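Local coordinates for protein choline kinase (Streptococcus pneumoniae, PDB 4R78) that probably phosphorylates choline as a choline kinase with a protein kinase-like fold, and holds adenosine monophosphate in its nucleotide pocket, at residues A[85-90]-A[141-146]; A[132-137]-A[248-253]; A[220-225]-A[261-266]; A[151-156]-A[267-272]. All blocks are in the same frame, centred on the assembly; numbering follows the deposited sequence.

Contact 1: residues A[85-90]-A[141-146]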
loop_
_atom_site.group_PDB
_atom_site.type_symbol
_atom_site.label_atom_id
_atom_site.label_comp_id
_atom_site.label_asym_id
_atom_site.label_seq_id
_atom_site.Cartn_x
_atom_site.Cartn_y
_atom_site.Cartn_z
ATOM N N GLU A 85 -1.719 10.097 -12.704
ATOM C CA GLU A 85 -1.348 10.740 -13.971
ATOM C C GLU A 85 0.105 11.221 -13.985
ATOM O O GLU A 85 0.735 11.261 -15.043
ATOM C CB GLU A 85 -2.341 11.850 -14.369
ATOM C CG GLU A 85 -2.368 13.064 -13.462
ATOM C CD GLU A 85 -3.620 13.923 -13.620
ATOM O OE1 GLU A 85 -3.854 14.747 -12.721
ATOM O OE2 GLU A 85 -4.368 13.786 -14.619
ATOM N N LEU A 86 0.636 11.546 -12.808
ATOM C CA LEU A 86 2.039 11.928 -12.675
ATOM C C LEU A 86 2.975 10.729 -12.839
ATOM O O LEU A 86 4.010 10.832 -13.500
ATOM C CB LEU A 86 2.286 12.624 -11.332
ATOM C CG LEU A 86 3.736 12.944 -10.939
ATOM C CD1 LEU A 86 4.445 13.788 -12.000
ATOM C CD2 LEU A 86 3.790 13.634 -9.595
ATOM N N LEU A 87 2.606 9.594 -12.250
ATOM C CA LEU A 87 3.476 8.417 -12.240
ATOM C C LEU A 87 3.368 7.553 -13.492
ATOM O O LEU A 87 4.179 6.641 -13.687
ATOM C CB LEU A 87 3.209 7.564 -11.000
ATOM C CG LEU A 87 3.651 8.153 -9.660
ATOM C CD1 LEU A 87 3.017 7.381 -8.524
ATOM C CD2 LEU A 87 5.168 8.162 -9.540
ATOM N N LYS A 88 2.380 7.846 -14.339
ATOM C CA LYS A 88 2.065 6.991 -15.487
ATOM C C LYS A 88 3.273 6.671 -16.369
ATOM O O LYS A 88 3.462 5.517 -16.755
ATOM C CB LYS A 88 0.929 7.579 -16.333
ATOM C CG LYS A 88 0.429 6.609 -17.404
ATOM C CD LYS A 88 -0.582 7.245 -18.340
ATOM C CE LYS A 88 -0.980 6.277 -19.445
ATOM N NZ LYS A 88 0.179 5.878 -20.289
ATOM N N ASP A 89 4.091 7.677 -16.675
ATOM C CA ASP A 89 5.200 7.471 -17.617
ATOM C C ASP A 89 6.374 6.647 -17.078
ATOM O O ASP A 89 7.313 6.350 -17.818
ATOM C CB ASP A 89 5.660 8.784 -18.280
ATOM C CG ASP A 89 6.238 9.788 -17.297
ATOM O OD1 ASP A 89 6.606 9.405 -16.170
ATOM O OD2 ASP A 89 6.337 10.975 -17.675
ATOM N N LEU A 90 6.319 6.270 -15.801
ATOM C CA LEU A 90 7.291 5.326 -15.238
ATOM C C LEU A 90 7.055 3.907 -15.753
ATOM O O LEU A 90 7.959 3.071 -15.727
ATOM C CB LEU A 90 7.251 5.327 -13.707
ATOM C CG LEU A 90 7.671 6.579 -12.935
ATOM C CD1 LEU A 90 7.708 6.276 -11.443
ATOM C CD2 LEU A 90 9.020 7.117 -13.403
ATOM N N LYS A 141 9.892 12.942 -9.243
ATOM C CA LYS A 141 8.501 13.373 -9.298
ATOM C C LYS A 141 8.045 13.882 -7.942
ATOM O O LYS A 141 8.381 13.300 -6.903
ATOM C CB LYS A 141 7.596 12.239 -9.792
ATOM C CG LYS A 141 7.875 11.845 -11.233
ATOM C CD LYS A 141 7.061 10.649 -11.681
ATOM C CE LYS A 141 7.271 10.386 -13.173
ATOM N NZ LYS A 141 6.660 11.415 -14.070
ATOM N N GLU A 142 7.294 14.981 -7.966
ATOM C CA GLU A 142 6.760 15.589 -6.761
ATOM C C GLU A 142 5.301 15.180 -6.592
ATOM O O GLU A 142 4.386 15.830 -7.109
ATOM C CB GLU A 142 6.907 17.113 -6.825
ATOM C CG GLU A 142 8.357 17.603 -6.786
ATOM C CD GLU A 142 8.997 17.478 -5.410
ATOM O OE1 GLU A 142 8.279 17.625 -4.394
ATOM O OE2 GLU A 142 10.224 17.239 -5.348
ATOM N N LEU A 143 5.099 14.078 -5.877
ATOM C CA LEU A 143 3.759 13.570 -5.613
ATOM C C LEU A 143 2.997 14.531 -4.722
ATOM O O LEU A 143 3.591 15.281 -3.940
ATOM C CB LEU A 143 3.818 12.203 -4.919
ATOM C CG LEU A 143 4.588 11.063 -5.595
ATOM C CD1 LEU A 143 4.411 9.766 -4.817
ATOM C CD2 LEU A 143 4.175 10.885 -7.050
ATOM N N ARG A 144 1.676 14.509 -4.851
ATOM C CA ARG A 144 0.820 15.183 -3.895
ATOM C C ARG A 144 0.637 14.284 -2.681
ATOM O O ARG A 144 0.296 13.104 -2.810
ATOM C CB ARG A 144 -0.518 15.554 -4.529
ATOM C CG ARG A 144 -0.439 16.837 -5.343
ATOM C CD ARG A 144 -1.759 17.182 -6.021
ATOM N NE ARG A 144 -2.875 17.211 -5.081
ATOM C CZ ARG A 144 -4.095 17.655 -5.372
ATOM N NH1 ARG A 144 -4.368 18.130 -6.584
ATOM N NH2 ARG A 144 -5.045 17.628 -4.445
ATOM N N GLY A 145 0.888 14.854 -1.509
ATOM C CA GLY A 145 0.854 14.113 -0.261
ATOM C C GLY A 145 2.213 14.120 0.407
ATOM O O GLY A 145 3.235 13.841 -0.226
ATOM N N GLU A 146 2.218 14.455 1.692
ATOM C CA GLU A 146 3.430 14.434 2.500
ATOM C C GLU A 146 3.207 13.456 3.640
ATOM O O GLU A 146 2.485 13.764 4.597
ATOM C CB GLU A 146 3.738 15.830 3.054
ATOM C CG GLU A 146 3.963 16.899 1.989
ATOM C CD GLU A 146 5.274 16.718 1.242
ATOM O OE1 GLU A 146 6.317 16.518 1.900
ATOM O OE2 GLU A 146 5.259 16.778 -0.004
#

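Contact 2: residues A[132-137]-A[248-253]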
loop_
_atom_site.group_PDB
_atom_site.type_symbol
_atom_site.label_atom_id
_atom_site.label_comp_id
_atom_site.label_asym_id
_atom_site.label_seq_id
_atom_site.Cartn_x
_atom_site.Cartn_y
_atom_site.Cartn_z
ATOM N N ILE A 132 13.079 -1.565 -9.987
ATOM C CA ILE A 132 11.761 -0.937 -9.877
ATOM C C ILE A 132 11.729 0.088 -8.744
ATOM O O ILE A 132 11.250 1.208 -8.926
ATOM C CB ILE A 132 10.618 -1.979 -9.722
ATOM C CG1 ILE A 132 10.335 -2.663 -11.064
ATOM C CG2 ILE A 132 9.340 -1.321 -9.172
ATOM C CD1 ILE A 132 9.400 -3.857 -10.967
ATOM N N LEU A 133 12.255 -0.289 -7.582
ATOM C CA LEU A 133 12.267 0.629 -6.447
ATOM C C LEU A 133 13.185 1.819 -6.705
ATOM O O LEU A 133 12.874 2.943 -6.310
ATOM C CB LEU A 133 12.616 -0.089 -5.141
ATOM C CG LEU A 133 11.548 -1.051 -4.596
ATOM C CD1 LEU A 133 11.788 -1.313 -3.117
ATOM C CD2 LEU A 133 10.124 -0.537 -4.841
ATOM N N GLN A 134 14.297 1.580 -7.400
ATOM C CA GLN A 134 15.181 2.667 -7.806
ATOM C C GLN A 134 14.438 3.640 -8.711
ATOM O O GLN A 134 14.564 4.853 -8.561
ATOM C CB GLN A 134 16.400 2.134 -8.544
ATOM C CG GLN A 134 17.408 1.447 -7.661
ATOM C CD GLN A 134 18.603 0.958 -8.444
ATOM O OE1 GLN A 134 18.461 0.430 -9.546
ATOM N NE2 GLN A 134 19.790 1.129 -7.879
ATOM N N THR A 135 13.658 3.095 -9.641
ATOM C CA THR A 135 12.905 3.909 -10.593
ATOM C C THR A 135 11.974 4.886 -9.877
ATOM O O THR A 135 11.937 6.076 -10.209
ATOM C CB THR A 135 12.112 3.032 -11.588
ATOM O OG1 THR A 135 13.028 2.343 -12.453
ATOM C CG2 THR A 135 11.170 3.875 -12.434
ATOM N N ILE A 136 11.229 4.393 -8.893
ATOM C CA ILE A 136 10.310 5.275 -8.182
ATOM C C ILE A 136 11.058 6.278 -7.303
ATOM O O ILE A 136 10.759 7.466 -7.333
ATOM C CB ILE A 136 9.174 4.523 -7.415
ATOM C CG1 ILE A 136 8.276 5.506 -6.650
ATOM C CG2 ILE A 136 9.723 3.478 -6.476
ATOM C CD1 ILE A 136 7.530 6.502 -7.527
ATOM N N HIS A 137 12.056 5.810 -6.558
ATOM C CA HIS A 137 12.741 6.692 -5.616
ATOM C C HIS A 137 13.617 7.761 -6.260
ATOM O O HIS A 137 13.868 8.796 -5.642
ATOM C CB HIS A 137 13.517 5.895 -4.567
ATOM C CG HIS A 137 12.644 5.009 -3.735
ATOM N ND1 HIS A 137 13.119 3.895 -3.080
ATOM C CD2 HIS A 137 11.315 5.059 -3.477
ATOM C CE1 HIS A 137 12.126 3.307 -2.438
ATOM N NE2 HIS A 137 11.020 3.996 -2.663
ATOM N N TYR A 248 19.927 -2.603 -4.591
ATOM C CA TYR A 248 19.153 -1.362 -4.614
ATOM C C TYR A 248 19.998 -0.104 -4.391
ATOM O O TYR A 248 19.736 0.942 -4.997
ATOM C CB TYR A 248 18.012 -1.442 -3.589
ATOM C CG TYR A 248 17.382 -0.108 -3.258
ATOM C CD1 TYR A 248 16.309 0.386 -4.006
ATOM C CD2 TYR A 248 17.873 0.672 -2.209
ATOM C CE1 TYR A 248 15.735 1.613 -3.706
ATOM C CE2 TYR A 248 17.308 1.905 -1.904
ATOM C CZ TYR A 248 16.241 2.368 -2.658
ATOM O OH TYR A 248 15.681 3.580 -2.346
ATOM N N GLU A 249 20.987 -0.212 -3.508
ATOM C CA GLU A 249 21.851 0.908 -3.128
ATOM C C GLU A 249 22.551 1.517 -4.340
ATOM O O GLU A 249 23.092 0.802 -5.183
ATOM C CB GLU A 249 22.896 0.436 -2.111
ATOM C CG GLU A 249 23.661 1.535 -1.379
ATOM C CD GLU A 249 24.709 0.970 -0.427
ATOM O OE1 GLU A 249 25.102 -0.209 -0.593
ATOM O OE2 GLU A 249 25.151 1.706 0.483
ATOM N N SER A 250 22.505 2.844 -4.420
ATOM C CA SER A 250 23.254 3.624 -5.407
ATOM C C SER A 250 23.490 5.002 -4.800
ATOM O O SER A 250 23.002 5.286 -3.706
ATOM C CB SER A 250 22.485 3.728 -6.729
ATOM O OG SER A 250 21.374 4.606 -6.625
ATOM N N ASP A 251 24.230 5.866 -5.490
ATOM C CA ASP A 251 24.458 7.206 -4.950
ATOM C C ASP A 251 23.141 7.960 -4.723
ATOM O O ASP A 251 22.978 8.647 -3.710
ATOM C CB ASP A 251 25.385 8.021 -5.844
ATOM C CG ASP A 251 25.921 9.251 -5.141
ATOM O OD1 ASP A 251 25.416 10.358 -5.411
ATOM O OD2 ASP A 251 26.822 9.101 -4.294
ATOM N N GLN A 252 22.202 7.802 -5.654
ATOM C CA GLN A 252 20.900 8.468 -5.566
ATOM C C GLN A 252 19.893 7.716 -4.692
ATOM O O GLN A 252 18.848 8.266 -4.332
ATOM C CB GLN A 252 20.316 8.706 -6.963
ATOM C CG GLN A 252 21.097 9.722 -7.787
ATOM C CD GLN A 252 20.381 10.135 -9.060
ATOM O OE1 GLN A 252 19.148 10.190 -9.111
ATOM N NE2 GLN A 252 21.154 10.436 -10.098
ATOM N N THR A 253 20.214 6.469 -4.350
ATOM C CA THR A 253 19.397 5.675 -3.424
ATOM C C THR A 253 20.230 5.142 -2.251
ATOM O O THR A 253 20.467 3.935 -2.153
ATOM C CB THR A 253 18.652 4.503 -4.135
ATOM O OG1 THR A 253 19.579 3.709 -4.889
ATOM C CG2 THR A 253 17.563 5.030 -5.056
#

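Contact 3: residues A[220-225]-A[261-266]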
loop_
_atom_site.group_PDB
_atom_site.type_symbol
_atom_site.label_atom_id
_atom_site.label_comp_id
_atom_site.label_asym_id
_atom_site.label_seq_id
_atom_site.Cartn_x
_atom_site.Cartn_y
_atom_site.Cartn_z
ATOM N N MET A 220 5.007 11.559 -0.735
ATOM C CA MET A 220 6.400 11.915 -0.487
ATOM C C MET A 220 6.793 11.442 0.908
ATOM O O MET A 220 6.104 11.728 1.895
ATOM C CB MET A 220 6.623 13.421 -0.634
ATOM C CG MET A 220 6.226 13.974 -1.997
ATOM S SD MET A 220 7.141 13.233 -3.356
ATOM C CE MET A 220 8.695 14.126 -3.219
ATOM N N ASN A 221 7.903 10.708 0.980
ATOM C CA ASN A 221 8.364 10.088 2.224
ATOM C C ASN A 221 9.845 9.733 2.123
ATOM O O ASN A 221 10.473 9.925 1.078
ATOM C CB ASN A 221 7.529 8.832 2.521
ATOM C CG ASN A 221 7.535 8.437 3.997
ATOM O OD1 ASN A 221 8.121 9.106 4.843
ATOM N ND2 ASN A 221 6.865 7.332 4.304
ATOM N N ASP A 222 10.409 9.230 3.217
ATOM C CA ASP A 222 11.758 8.696 3.186
ATOM C C ASP A 222 11.730 7.334 2.486
ATOM O O ASP A 222 10.928 6.477 2.851
ATOM C CB ASP A 222 12.308 8.563 4.607
ATOM C CG ASP A 222 13.800 8.329 4.627
ATOM O OD1 ASP A 222 14.238 7.251 4.174
ATOM O OD2 ASP A 222 14.534 9.227 5.092
ATOM N N PRO A 223 12.591 7.130 1.467
ATOM C CA PRO A 223 12.590 5.840 0.772
ATOM C C PRO A 223 12.796 4.614 1.665
ATOM O O PRO A 223 12.367 3.515 1.294
ATOM C CB PRO A 223 13.747 5.980 -0.217
ATOM C CG PRO A 223 13.738 7.416 -0.548
ATOM C CD PRO A 223 13.453 8.105 0.771
ATOM N N MET A 224 13.422 4.789 2.829
ATOM C CA MET A 224 13.604 3.662 3.740
ATOM C C MET A 224 12.275 3.117 4.275
ATOM O O MET A 224 12.207 1.974 4.714
ATOM C CB MET A 224 14.583 3.992 4.873
ATOM C CG MET A 224 16.039 4.184 4.429
ATOM S SD MET A 224 16.717 2.831 3.434
ATOM C CE MET A 224 16.541 3.502 1.781
ATOM N N TRP A 225 11.214 3.925 4.202
ATOM C CA TRP A 225 9.869 3.426 4.502
ATOM C C TRP A 225 9.505 2.302 3.531
ATOM O O TRP A 225 9.021 1.242 3.939
ATOM C CB TRP A 225 8.834 4.555 4.416
ATOM C CG TRP A 225 7.414 4.068 4.532
ATOM C CD1 TRP A 225 6.676 3.461 3.553
ATOM C CD2 TRP A 225 6.566 4.144 5.686
ATOM N NE1 TRP A 225 5.426 3.151 4.026
ATOM C CE2 TRP A 225 5.327 3.556 5.330
ATOM C CE3 TRP A 225 6.732 4.640 6.987
ATOM C CZ2 TRP A 225 4.256 3.461 6.224
ATOM C CZ3 TRP A 225 5.661 4.546 7.878
ATOM C CH2 TRP A 225 4.442 3.954 7.490
ATOM N N ALA A 261 14.776 -0.116 10.334
ATOM C CA ALA A 261 14.323 -0.704 11.593
ATOM C C ALA A 261 13.207 0.130 12.231
ATOM O O ALA A 261 12.211 -0.414 12.714
ATOM C CB ALA A 261 15.498 -0.869 12.556
ATOM N N ILE A 262 13.378 1.450 12.217
ATOM C CA ILE A 262 12.387 2.370 12.773
ATOM C C ILE A 262 11.067 2.324 11.998
ATOM O O ILE A 262 9.993 2.252 12.600
ATOM C CB ILE A 262 12.942 3.816 12.866
ATOM C CG1 ILE A 262 14.049 3.876 13.927
ATOM C CG2 ILE A 262 11.825 4.809 13.185
ATOM C CD1 ILE A 262 14.900 5.141 13.911
ATOM N N TYR A 263 11.148 2.345 10.670
ATOM C CA TYR A 263 9.942 2.331 9.848
ATOM C C TYR A 263 9.160 1.023 9.936
ATOM O O TYR A 263 7.939 1.042 9.829
ATOM C CB TYR A 263 10.235 2.734 8.397
ATOM C CG TYR A 263 10.575 4.204 8.255
ATOM C CD1 TYR A 263 9.757 5.182 8.824
ATOM C CD2 TYR A 263 11.702 4.618 7.548
ATOM C CE1 TYR A 263 10.058 6.533 8.709
ATOM C CE2 TYR A 263 12.015 5.976 7.424
ATOM C CZ TYR A 263 11.184 6.921 8.004
ATOM O OH TYR A 263 11.477 8.260 7.890
ATOM N N LYS A 264 9.852 -0.091 10.179
ATOM C CA LYS A 264 9.172 -1.368 10.440
ATOM C C LYS A 264 8.250 -1.240 11.658
ATOM O O LYS A 264 7.111 -1.690 11.624
ATOM C CB LYS A 264 10.182 -2.503 10.656
ATOM C CG LYS A 264 10.868 -3.012 9.391
ATOM C CD LYS A 264 11.816 -4.146 9.742
ATOM C CE LYS A 264 12.480 -4.743 8.515
ATOM N NZ LYS A 264 13.577 -5.675 8.916
ATOM N N ILE A 265 8.747 -0.613 12.726
ATOM C CA ILE A 265 7.951 -0.411 13.939
ATOM C C ILE A 265 6.754 0.501 13.673
ATOM O O ILE A 265 5.638 0.224 14.123
ATOM C CB ILE A 265 8.811 0.157 15.099
ATOM C CG1 ILE A 265 9.875 -0.860 15.525
ATOM C CG2 ILE A 265 7.935 0.529 16.302
ATOM C CD1 ILE A 265 11.026 -0.251 16.305
ATOM N N LEU A 266 6.988 1.575 12.923
ATOM C CA LEU A 266 5.922 2.518 12.612
ATOM C C LEU A 266 4.846 1.868 11.753
ATOM O O LEU A 266 3.662 2.113 11.955
ATOM C CB LEU A 266 6.477 3.772 11.931
ATOM C CG LEU A 266 7.371 4.688 12.772
ATOM C CD1 LEU A 266 7.788 5.895 11.970
ATOM C CD2 LEU A 266 6.663 5.130 14.033
#

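Contact 4: residues A[151-156]-A[267-272]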
loop_
_atom_site.group_PDB
_atom_site.type_symbol
_atom_site.label_atom_id
_atom_site.label_comp_id
_atom_site.label_asym_id
_atom_site.label_seq_id
_atom_site.Cartn_x
_atom_site.Cartn_y
_atom_site.Cartn_z
ATOM N N GLU A 151 1.463 11.644 12.494
ATOM C CA GLU A 151 0.139 12.185 12.196
ATOM C C GLU A 151 -0.814 11.075 11.737
ATOM O O GLU A 151 -2.006 11.103 12.045
ATOM C CB GLU A 151 0.220 13.261 11.113
ATOM C CG GLU A 151 0.796 14.599 11.562
ATOM C CD GLU A 151 0.845 15.621 10.431
ATOM O OE1 GLU A 151 1.733 16.501 10.455
ATOM O OE2 GLU A 151 -0.000 15.541 9.511
ATOM N N GLU A 152 -0.280 10.097 11.004
ATOM C CA GLU A 152 -1.083 8.977 10.518
ATOM C C GLU A 152 -1.656 8.158 11.673
ATOM O O GLU A 152 -2.831 7.790 11.655
ATOM C CB GLU A 152 -0.269 8.084 9.576
ATOM C CG GLU A 152 -1.110 7.106 8.756
ATOM C CD GLU A 152 -1.634 7.695 7.452
ATOM O OE1 GLU A 152 -2.085 6.906 6.595
ATOM O OE2 GLU A 152 -1.587 8.930 7.269
ATOM N N ILE A 153 -0.827 7.884 12.677
ATOM C CA ILE A 153 -1.296 7.236 13.901
ATOM C C ILE A 153 -2.493 7.990 14.493
ATOM O O ILE A 153 -3.516 7.385 14.814
ATOM C CB ILE A 153 -0.155 7.099 14.945
ATOM C CG1 ILE A 153 0.883 6.081 14.459
ATOM C CG2 ILE A 153 -0.707 6.692 16.320
ATOM C CD1 ILE A 153 2.249 6.214 15.115
ATOM N N LYS A 154 -2.366 9.310 14.611
ATOM C CA LYS A 154 -3.430 10.140 15.186
ATOM C C LYS A 154 -4.717 10.109 14.365
ATOM O O LYS A 154 -5.810 10.168 14.924
ATOM C CB LYS A 154 -2.955 11.583 15.382
ATOM C CG LYS A 154 -1.850 11.730 16.413
ATOM C CD LYS A 154 -1.475 13.185 16.615
ATOM C CE LYS A 154 -0.332 13.318 17.606
ATOM N NZ LYS A 154 -0.088 14.748 17.956
ATOM N N LYS A 155 -4.581 10.009 13.044
ATOM C CA LYS A 155 -5.748 9.928 12.165
ATOM C C LYS A 155 -6.586 8.684 12.462
ATOM O O LYS A 155 -7.806 8.770 12.588
ATOM C CB LYS A 155 -5.342 9.962 10.690
ATOM C CG LYS A 155 -4.826 11.307 10.216
ATOM C CD LYS A 155 -4.664 11.315 8.704
ATOM C CE LYS A 155 -4.394 12.717 8.181
ATOM N NZ LYS A 155 -4.087 12.704 6.719
ATOM N N TYR A 156 -5.922 7.534 12.583
ATOM C CA TYR A 156 -6.614 6.292 12.936
ATOM C C TYR A 156 -7.217 6.353 14.338
ATOM O O TYR A 156 -8.332 5.883 14.558
ATOM C CB TYR A 156 -5.696 5.072 12.780
ATOM C CG TYR A 156 -5.475 4.686 11.337
ATOM C CD1 TYR A 156 -6.491 4.082 10.595
ATOM C CD2 TYR A 156 -4.259 4.937 10.703
ATOM C CE1 TYR A 156 -6.301 3.734 9.261
ATOM C CE2 TYR A 156 -4.056 4.588 9.371
ATOM C CZ TYR A 156 -5.083 3.987 8.657
ATOM O OH TYR A 156 -4.892 3.649 7.336
ATOM N N GLN A 267 5.263 1.022 10.816
ATOM C CA GLN A 267 4.329 0.302 9.952
ATOM C C GLN A 267 3.462 -0.685 10.726
ATOM O O GLN A 267 2.247 -0.710 10.555
ATOM C CB GLN A 267 5.075 -0.395 8.812
ATOM C CG GLN A 267 5.461 0.579 7.715
ATOM C CD GLN A 267 6.609 0.126 6.839
ATOM O OE1 GLN A 267 7.324 0.956 6.261
ATOM N NE2 GLN A 267 6.794 -1.176 6.723
ATOM N N ASP A 268 4.078 -1.487 11.591
ATOM C CA ASP A 268 3.308 -2.418 12.403
ATOM C C ASP A 268 2.291 -1.692 13.286
ATOM O O ASP A 268 1.159 -2.159 13.438
ATOM C CB ASP A 268 4.225 -3.315 13.231
ATOM C CG ASP A 268 4.707 -4.524 12.455
ATOM O OD1 ASP A 268 4.035 -4.938 11.485
ATOM O OD2 ASP A 268 5.760 -5.079 12.824
ATOM N N THR A 269 2.684 -0.536 13.822
ATOM C CA THR A 269 1.788 0.278 14.638
ATOM C C THR A 269 0.620 0.795 13.799
ATOM O O THR A 269 -0.547 0.567 14.136
ATOM C CB THR A 269 2.534 1.454 15.304
ATOM O OG1 THR A 269 3.622 0.941 16.085
ATOM C CG2 THR A 269 1.598 2.225 16.214
ATOM N N ILE A 270 0.946 1.458 12.696
ATOM C CA ILE A 270 -0.064 2.043 11.820
ATOM C C ILE A 270 -1.038 1.004 11.266
ATOM O O ILE A 270 -2.256 1.182 11.355
ATOM C CB ILE A 270 0.588 2.889 10.697
ATOM C CG1 ILE A 270 1.164 4.172 11.304
ATOM C CG2 ILE A 270 -0.419 3.211 9.581
ATOM C CD1 ILE A 270 2.192 4.874 10.451
ATOM N N TRP A 271 -0.516 -0.086 10.711
ATOM C CA TRP A 271 -1.396 -1.102 10.125
ATOM C C TRP A 271 -2.198 -1.892 11.170
ATOM O O TRP A 271 -3.277 -2.405 10.865
ATOM C CB TRP A 271 -0.645 -2.008 9.135
ATOM C CG TRP A 271 -0.060 -1.251 7.955
ATOM C CD1 TRP A 271 1.258 -1.190 7.593
ATOM C CD2 TRP A 271 -0.771 -0.442 7.000
ATOM N NE1 TRP A 271 1.414 -0.404 6.475
ATOM C CE2 TRP A 271 0.186 0.067 6.089
ATOM C CE3 TRP A 271 -2.121 -0.102 6.823
ATOM C CZ2 TRP A 271 -0.160 0.901 5.018
ATOM C CZ3 TRP A 271 -2.468 0.726 5.754
ATOM C CH2 TRP A 271 -1.488 1.219 4.866
ATOM N N SER A 272 -1.697 -1.970 12.405
ATOM C CA SER A 272 -2.499 -2.553 13.485
ATOM C C SER A 272 -3.711 -1.667 13.803
ATOM O O SER A 272 -4.786 -2.175 14.112
ATOM C CB SER A 272 -1.664 -2.843 14.744
ATOM O OG SER A 272 -1.432 -1.678 15.520
#

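Contact 1: residues A[85-90]-A[141-146]
Lys141 lies along the end of helix 77-87 and, with Leu86, buries most of the surface in this contact of a protein kinase-like fold, where the loop between helices 126-137 and 149-159 runs past the helix that follows the first three strands of the N-terminal sheet. The lysine chain is extended until its last torsion, where a bend (chi4 -70°) turns the ammonium group onto two acceptors. Lys141 NZ donates to Leu86 O at 2.8 Å, tilted modestly from the carbonyl plane, and to Asp89 OD1 at 2.9 Å on the syn side of the carboxylate, the second bond forming a salt bridge. One charged nitrogen thus ties a main-chain carbonyl and an acid three residues further on. Leu86 and Lys141 run past each other in opposite senses, Leu86 CD1 beside the lysine methylenes and CD2 reaching Glu142 O at 3.4 Å. The Glu142 carboxylate is in a salt bridge with Arg190. Beyond the lysine along the chain, Leu143 brings a single methyl, CD2, between the two helix leucines: it lies 3.8 Å from Leu86 CD2 and, crossing Leu87 at about a right angle, 3.8 Å from Leu87 CG.

Contact 2: residues A[132-137]-A[248-253]
Leu133 meets the ring of Tyr248 where helix 126-137 packs against the end of helix 238-248 and the turn that follows it, in the largely helical C-terminal part of the kinase-like fold. It is Leu133 CB that touches, 3.8 Å from Tyr248 CE1, obliquely to the ring. Gln134, with its chain extended beyond CG, slides past Tyr248 in the opposite direction; CG lies near CD1 of the ring while the amide carries on to the backbone. There Gln134 NE2 donates to Tyr248 O at 2.9 Å, a bent bond (136° at the hydrogen) that comes from above the carbonyl plane and not along a lone pair. The same oxygen also accepts from Thr253 OG1 at 2.8 Å, so two side-chain donors serve a carbonyl left at the end of a helix. Thr253 closes a turn in which Ser250 N donates to Thr253 O, and the methyl Thr253 CG2 lies 4.2 Å from His137 CB. His137 ends the helix and holds the far end of the tyrosine; its NE2 is bonded to Asp226, which probably orients the imidazole. The two rings meet rim to rim with planes at 82°, and His137 ND1 shares a hydrogen bond of 2.7 Å with Tyr248 OH, lying close to the plane of both rings.

Contact 3: residues A[220-225]-A[261-266]
Tyr263 of helix 257-280 presses its ring against the first turn of helix 223-233, in the helical C-terminal part of the kinase-like fold, and the contact is mainly apolar. On the aromatic side, the Trp225 and Tyr263 side chains run roughly perpendicular, their ring planes 62° apart, an oblique pairing. Trp225 CE3, carried there with CG anti to the backbone N (chi1 172°), comes to 3.6 Å from Tyr263 CD1, which lies at the edge of the indole, whereas Trp225 CB sits over a face of the phenol, offset toward its rim. Aliphatic contacts extend the patch: Met224 CB lies in the plane of the tyrosine at its edge, 4.0 Å from Tyr263 CD2, and Leu266 CB approaches Trp225 CZ3 at 4.2 Å. Backbone also takes part, with Trp225 N 3.5 Å from Tyr263 CD2. The polar interactions belong to the helix start. Asp222 is the N-cap, its OD1 accepting from Met224 N at 2.9 Å through the anti lone pair, and its OD2 is engaged by Lys259, from helix 257-280, and by Asp189 N. Asp222 CB meanwhile touches Tyr263 OH at 3.4 Å. Trp225 NE1 is bonded to Ile195 O. The buried carboxylate is therefore met by a helix N-terminus and a lysine, which would be expected to favour its ionised form; the rings meet by apolar contact, while the salt bridge to Lys259 ties the same two helices through charge.

Contact 4: residues A[151-156]-A[267-272]
Ile270 projects between Glu152, Ile153 and Tyr156, crossing each of the three at about a right angle. Its CG1, anti to the carbonyl carbon (chi1 -71°), is placed beside Ile153, with Ile270 CG1 and Ile153 CG1 3.7 Å apart; at the end of this branch Ile270 CD1 lies 4.1 Å from Glu152 CB. The other branch, Ile270 CG2, reaches Tyr156 CE2 at 3.9 Å, oblique to the ring, and Glu152 CG at 4.0 Å, so that the glutamate contributes its aliphatic stem. These side chains join helices 149-159 and 257-280, two members of the helical C-terminal part of the kinase-like fold, whose local segments run nearly parallel at 20°, with axes 9.5 Å apart. Ile153 and Thr269 cross more obliquely, CD1 of the isoleucine meeting CG2 of the threonine; Thr269 OG1 is bonded back to Ile265 O of its own helix. Tyr156 OH lies 4.1 Å from Trp271 CZ3, oblique to the indole. Trp271 packs edge-to-face with both Trp274 and Tyr217, and its side chain comes within about 3 Å of a bound MES molecule, probably from the crystallisation liquor, and about 10 Å of the AMP. Helix 169-177 adds Val176, which touches both Ile153 and Thr269.

How the contacts relate
Contacts 3 and 4 share helix 257-280 and lie closest together, centres about 12 Å apart, with Trp225 CH2 3.8 Å from Ile270 CD1. Centre to centre, contact 2 sits about 15 Å from contact 3, where Pro223 packs on His137 and Tyr248, and about 16 Å from contact 1, joined through Leu87 and Ile136. Contact 1 also reaches contact 3 through Met220, but its centre is about 23 Å from that of contact 4, without touching it. Along the chain contact 1 closes before contacts 3 and 4 open, whereas contact 2 interleaves with contacts 1, 3 and 4. Together they connect helix 77-87 with the helices of the C-terminal part, all within the choline/ethanolamine kinase family region.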